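Alcohol dehydrogenase, zinc-containing (PDB 5YLN) probably catalyses the NAD+-dependent oxidation of alcohols as a zinc-binding member of the zinc-containing alcohol dehydrogenase family. Local coordinates at residues A[233-247]-A[257-271]. Sequence-based numbering, arbitrary orientation.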
loop_
_atom_site.group_PDB
_atom_site.type_symbol
_atom_site.label_atom_id
_atom_site.label_comp_id
_atom_site.label_asym_id
_atom_site.label_seq_id
_atom_site.Cartn_x
_atom_site.Cartn_y
_atom_site.Cartn_z
ATOM N N ILE A 233 5.684 21.546 5.833
ATOM C CA ILE A 233 5.856 20.164 6.247
ATOM C C ILE A 233 7.198 19.622 5.758
ATOM O O ILE A 233 7.873 18.870 6.472
ATOM C CB ILE A 233 4.663 19.318 5.774
ATOM C CG1 ILE A 233 3.424 19.696 6.597
ATOM C CG2 ILE A 233 4.972 17.817 5.895
ATOM C CD1 ILE A 233 2.116 19.168 6.032
ATOM N N TYR A 234 7.631 20.024 4.557
ATOM C CA TYR A 234 8.953 19.609 4.096
ATOM C C TYR A 234 10.056 20.273 4.910
ATOM O O TYR A 234 11.122 19.683 5.101
ATOM C CB TYR A 234 9.122 19.895 2.594
ATOM C CG TYR A 234 8.637 18.744 1.745
ATOM C CD1 TYR A 234 9.368 17.570 1.677
ATOM C CD2 TYR A 234 7.442 18.817 1.038
ATOM C CE1 TYR A 234 8.936 16.500 0.928
ATOM C CE2 TYR A 234 6.992 17.744 0.275
ATOM C CZ TYR A 234 7.740 16.582 0.234
ATOM O OH TYR A 234 7.324 15.499 -0.519
ATOM N N ASP A 235 9.805 21.476 5.424
ATOM C CA ASP A 235 10.778 22.118 6.297
ATOM C C ASP A 235 10.912 21.387 7.630
ATOM O O ASP A 235 12.008 21.338 8.194
ATOM C CB ASP A 235 10.391 23.585 6.504
ATOM C CG ASP A 235 10.700 24.444 5.284
ATOM O OD1 ASP A 235 11.408 23.949 4.367
ATOM O OD2 ASP A 235 10.247 25.611 5.243
ATOM N N LEU A 236 9.824 20.797 8.140
ATOM C CA LEU A 236 9.893 20.077 9.408
ATOM C C LEU A 236 10.578 18.730 9.269
ATOM O O LEU A 236 11.054 18.183 10.266
ATOM C CB LEU A 236 8.488 19.881 9.984
ATOM C CG LEU A 236 7.787 21.167 10.432
ATOM C CD1 LEU A 236 6.287 20.943 10.655
ATOM C CD2 LEU A 236 8.455 21.729 11.690
ATOM N N THR A 237 10.650 18.198 8.054
ATOM C CA THR A 237 11.178 16.870 7.807
ATOM C C THR A 237 12.492 16.915 7.041
ATOM O O THR A 237 12.861 15.930 6.396
ATOM C CB THR A 237 10.142 16.027 7.061
ATOM O OG1 THR A 237 9.671 16.756 5.919
ATOM C CG2 THR A 237 8.969 15.729 7.976
ATOM N N ASP A 238 13.197 18.047 7.100
ATOM C CA ASP A 238 14.529 18.194 6.500
ATOM C C ASP A 238 14.499 17.917 5.003
ATOM O O ASP A 238 15.409 17.291 4.457
ATOM C CB ASP A 238 15.557 17.282 7.183
ATOM C CG ASP A 238 15.703 17.567 8.659
ATOM O OD1 ASP A 238 15.811 18.756 9.033
ATOM O OD2 ASP A 238 15.706 16.596 9.445
ATOM N N GLY A 239 13.439 18.362 4.332
ATOM C CA GLY A 239 13.343 18.140 2.907
ATOM C C GLY A 239 12.942 16.743 2.481
ATOM O O GLY A 239 12.853 16.490 1.275
ATOM N N ARG A 240 12.677 15.826 3.420
ATOM C CA ARG A 240 12.369 14.459 3.032
ATOM C C ARG A 240 10.878 14.143 3.001
ATOM O O ARG A 240 10.485 13.168 2.348
ATOM C CB ARG A 240 13.083 13.470 3.962
ATOM C CG ARG A 240 14.585 13.633 3.922
ATOM C CD ARG A 240 15.321 12.323 4.203
ATOM N NE ARG A 240 16.730 12.430 3.837
ATOM C CZ ARG A 240 17.662 12.956 4.623
ATOM N NH1 ARG A 240 17.338 13.410 5.831
ATOM N NH2 ARG A 240 18.921 13.031 4.207
ATOM N N GLY A 241 10.035 14.937 3.653
ATOM C CA GLY A 241 8.627 14.589 3.763
ATOM C C GLY A 241 8.394 13.624 4.914
ATOM O O GLY A 241 9.320 13.203 5.610
ATOM N N VAL A 242 7.122 13.276 5.132
ATOM C CA VAL A 242 6.755 12.481 6.297
ATOM C C VAL A 242 6.844 10.995 5.982
ATOM O O VAL A 242 6.716 10.564 4.828
ATOM C CB VAL A 242 5.357 12.880 6.810
ATOM C CG1 VAL A 242 5.401 14.302 7.303
ATOM C CG2 VAL A 242 4.274 12.712 5.722
ATOM N N ASP A 243 7.078 10.194 7.034
ATOM C CA ASP A 243 7.039 8.746 6.893
ATOM C C ASP A 243 5.613 8.211 6.854
ATOM O O ASP A 243 5.379 7.141 6.284
ATOM C CB ASP A 243 7.825 8.086 8.034
ATOM C CG ASP A 243 9.270 8.589 8.104
ATOM O OD1 ASP A 243 9.936 8.587 7.051
ATOM O OD2 ASP A 243 9.717 9.032 9.196
ATOM N N VAL A 244 4.659 8.919 7.451
ATOM C CA VAL A 244 3.263 8.488 7.481
ATOM C C VAL A 244 2.372 9.700 7.265
ATOM O O VAL A 244 2.564 10.743 7.906
ATOM C CB VAL A 244 2.874 7.803 8.809
ATOM C CG1 VAL A 244 1.508 7.130 8.666
ATOM C CG2 VAL A 244 3.972 6.804 9.295
ATOM N N ALA A 245 1.403 9.570 6.358
ATOM C CA ALA A 245 0.352 10.567 6.184
ATOM C C ALA A 245 -0.979 9.855 6.388
ATOM O O ALA A 245 -1.344 8.971 5.606
ATOM C CB ALA A 245 0.417 11.242 4.800
ATOM N N ILE A 246 -1.672 10.207 7.453
ATOM C CA ILE A 246 -2.957 9.617 7.795
ATOM C C ILE A 246 -4.040 10.536 7.245
ATOM O O ILE A 246 -4.215 11.661 7.732
ATOM C CB ILE A 246 -3.092 9.434 9.312
ATOM C CG1 ILE A 246 -1.989 8.508 9.843
ATOM C CG2 ILE A 246 -4.488 8.939 9.669
ATOM C CD1 ILE A 246 -1.895 8.463 11.365
ATOM N N GLU A 247 -4.751 10.063 6.214
ATOM C CA GLU A 247 -5.838 10.810 5.569
ATOM C C GLU A 247 -7.128 10.516 6.333
ATOM O O GLU A 247 -7.699 9.430 6.196
ATOM C CB GLU A 247 -5.955 10.400 4.097
ATOM C CG GLU A 247 -6.631 11.406 3.152
ATOM C CD GLU A 247 -8.157 11.482 3.309
ATOM O OE1 GLU A 247 -8.769 10.680 4.050
ATOM O OE2 GLU A 247 -8.759 12.356 2.669
ATOM N N PHE A 257 -3.284 16.156 -0.971
ATOM C CA PHE A 257 -2.303 16.709 -0.041
ATOM C C PHE A 257 -1.368 15.614 0.482
ATOM O O PHE A 257 -0.140 15.772 0.486
ATOM C CB PHE A 257 -3.033 17.388 1.118
ATOM C CG PHE A 257 -2.163 18.256 1.973
ATOM C CD1 PHE A 257 -1.956 19.592 1.647
ATOM C CD2 PHE A 257 -1.580 17.758 3.119
ATOM C CE1 PHE A 257 -1.151 20.396 2.451
ATOM C CE2 PHE A 257 -0.790 18.546 3.921
ATOM C CZ PHE A 257 -0.563 19.862 3.592
ATOM N N CYS A 258 -1.944 14.493 0.921
ATOM C CA CYS A 258 -1.155 13.387 1.454
ATOM C C CYS A 258 -0.103 12.919 0.462
ATOM O O CYS A 258 1.037 12.623 0.848
ATOM C CB CYS A 258 -2.071 12.226 1.826
ATOM S SG CYS A 258 -2.899 12.460 3.390
ATOM N N GLN A 259 -0.459 12.845 -0.823
ATOM C CA GLN A 259 0.489 12.284 -1.774
ATOM C C GLN A 259 1.580 13.286 -2.120
ATOM O O GLN A 259 2.632 12.886 -2.622
ATOM C CB GLN A 259 -0.233 11.758 -3.023
ATOM C CG GLN A 259 -0.754 12.786 -3.972
ATOM C CD GLN A 259 -1.405 12.152 -5.205
ATOM O OE1 GLN A 259 -1.164 10.981 -5.527
ATOM N NE2 GLN A 259 -2.236 12.934 -5.901
ATOM N N LYS A 260 1.380 14.562 -1.796
ATOM C CA LYS A 260 2.408 15.572 -2.006
ATOM C C LYS A 260 3.432 15.663 -0.869
ATOM O O LYS A 260 4.512 16.229 -1.070
ATOM C CB LYS A 260 1.743 16.931 -2.229
ATOM C CG LYS A 260 0.990 16.979 -3.560
ATOM C CD LYS A 260 0.833 18.406 -4.048
ATOM C CE LYS A 260 0.561 18.474 -5.554
ATOM N NZ LYS A 260 -0.289 17.347 -6.020
ATOM N N ILE A 261 3.138 15.132 0.316
ATOM C CA ILE A 261 4.022 15.314 1.462
ATOM C C ILE A 261 4.692 14.029 1.897
ATOM O O ILE A 261 5.578 14.075 2.761
ATOM C CB ILE A 261 3.280 15.947 2.658
ATOM C CG1 ILE A 261 2.116 15.053 3.128
ATOM C CG2 ILE A 261 2.807 17.339 2.287
ATOM C CD1 ILE A 261 1.654 15.280 4.607
ATOM N N ILE A 262 4.297 12.892 1.337
ATOM C CA ILE A 262 4.839 11.622 1.762
ATOM C C ILE A 262 6.263 11.484 1.235
ATOM O O ILE A 262 6.572 11.878 0.109
ATOM C CB ILE A 262 3.920 10.485 1.288
ATOM C CG1 ILE A 262 4.249 9.201 2.028
ATOM C CG2 ILE A 262 3.964 10.321 -0.228
ATOM C CD1 ILE A 262 3.957 9.280 3.514
ATOM N N GLY A 263 7.158 10.979 2.081
ATOM C CA GLY A 263 8.543 10.818 1.699
ATOM C C GLY A 263 8.836 9.440 1.158
ATOM O O GLY A 263 7.971 8.565 1.161
ATOM N N VAL A 264 10.087 9.268 0.688
ATOM C CA VAL A 264 10.565 7.947 0.287
ATOM C C VAL A 264 10.291 6.947 1.400
ATOM O O VAL A 264 10.579 7.215 2.572
ATOM C CB VAL A 264 12.066 7.980 -0.052
ATOM C CG1 VAL A 264 12.579 6.553 -0.195
ATOM C CG2 VAL A 264 12.330 8.768 -1.324
ATOM N N ASP A 265 9.730 5.791 1.026
ATOM C CA ASP A 265 9.450 4.627 1.855
ATOM C C ASP A 265 8.198 4.836 2.702
ATOM O O ASP A 265 7.852 3.942 3.512
ATOM C CB ASP A 265 10.638 4.243 2.763
ATOM C CG ASP A 265 10.639 2.769 3.125
ATOM O OD1 ASP A 265 10.374 1.957 2.209
ATOM O OD2 ASP A 265 10.915 2.420 4.306
ATOM N N GLY A 266 7.502 5.968 2.548
ATOM C CA GLY A 266 6.403 6.316 3.422
ATOM C C GLY A 266 5.084 5.672 3.031
ATOM O O GLY A 266 4.954 5.081 1.961
ATOM N N THR A 267 4.101 5.784 3.934
ATOM C CA THR A 267 2.776 5.220 3.709
ATOM C C THR A 267 1.714 6.309 3.845
ATOM O O THR A 267 1.685 7.041 4.838
ATOM C CB THR A 267 2.491 4.067 4.684
ATOM O OG1 THR A 267 3.395 2.982 4.427
ATOM C CG2 THR A 267 1.064 3.562 4.561
ATOM N N VAL A 268 0.859 6.426 2.838
ATOM C CA VAL A 268 -0.396 7.166 2.954
ATOM C C VAL A 268 -1.443 6.168 3.433
ATOM O O VAL A 268 -1.784 5.225 2.712
ATOM C CB VAL A 268 -0.806 7.800 1.619
ATOM C CG1 VAL A 268 -2.150 8.558 1.752
ATOM C CG2 VAL A 268 0.292 8.730 1.090
ATOM N N ALA A 269 -1.918 6.340 4.667
ATOM C CA ALA A 269 -2.938 5.469 5.252
ATOM C C ALA A 269 -4.273 6.191 5.170
ATOM O O ALA A 269 -4.520 7.130 5.933
ATOM C CB ALA A 269 -2.612 5.100 6.703
ATOM N N ASN A 270 -5.129 5.747 4.253
ATOM C CA ASN A 270 -6.475 6.283 4.131
ATOM C C ASN A 270 -7.373 5.678 5.207
ATOM O O ASN A 270 -7.435 4.456 5.345
ATOM C CB ASN A 270 -7.056 5.988 2.750
ATOM C CG ASN A 270 -8.482 6.508 2.606
ATOM O OD1 ASN A 270 -8.694 7.672 2.270
ATOM N ND2 ASN A 270 -9.462 5.649 2.877
ATOM N N CYS A 271 -8.091 6.530 5.947
ATOM C CA CYS A 271 -9.102 6.062 6.898
ATOM C C CYS A 271 -10.522 6.294 6.431
ATOM O O CYS A 271 -11.376 5.439 6.643
ATOM C CB CYS A 271 -8.955 6.759 8.251
ATOM S SG CYS A 271 -7.303 6.820 8.857
#
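Ala245 and Val268 sit side by side on neighbouring parallel strands, 244-247 and 266-270, joined through helix 252-261 in a beta-alpha-beta crossover of the Rossmann-type domain. The case illustrates how such a unit closes on itself: the strands pair by backbone, and the connecting helix lays Cys258 and Ile261 against the face that carries Ala245. Ala245 contributes both bonds typical of a parallel ladder, its N giving to Thr267 O and its O receiving Ala269 N. The ladder ends where Cys271 N meets Glu247 O at 2.9 Å, the donor nearly in line with the carbonyl. Farther back, where the chain bends at Asp243, Val242 N bonds to Ile261 O and Val242 O takes Gly263 N, tying Val242 to Ile261 and Gly263.

Ile261 can be followed outward. Its CB lies 4.1 Å from Ile233 CG2, on helix 226-236; the CG2 branch, beside the backbone N, lies next to the same Ile233 side chain; CG1, set between the backbone N and carbonyl carbon (chi1 61°), comes beside Val242 CG2; and CD1 reaches that same valine methyl at 3.8 Å, with Ile233 CD1 and Ala245 CB close by. Ala176 of strand 174-178 also touches this side chain. Cys258, one helical turn earlier, lays SG 3.8 Å from both Ala245 CB and Glu247 CB, while Ile233 CD1 meets the edge of the Phe257 ring at CE2.

At the outer end, Arg240 forms a salt bridge with Glu109 of the second subunit. Helix 226-236 supplies one polar grip on helix 252-261: Tyr234 OH donates to Lys260 O at 3.0 Å, an oxygen lying in the plane of the ring at its edge, with the hydroxyl tilted 33° from the carbonyl plane.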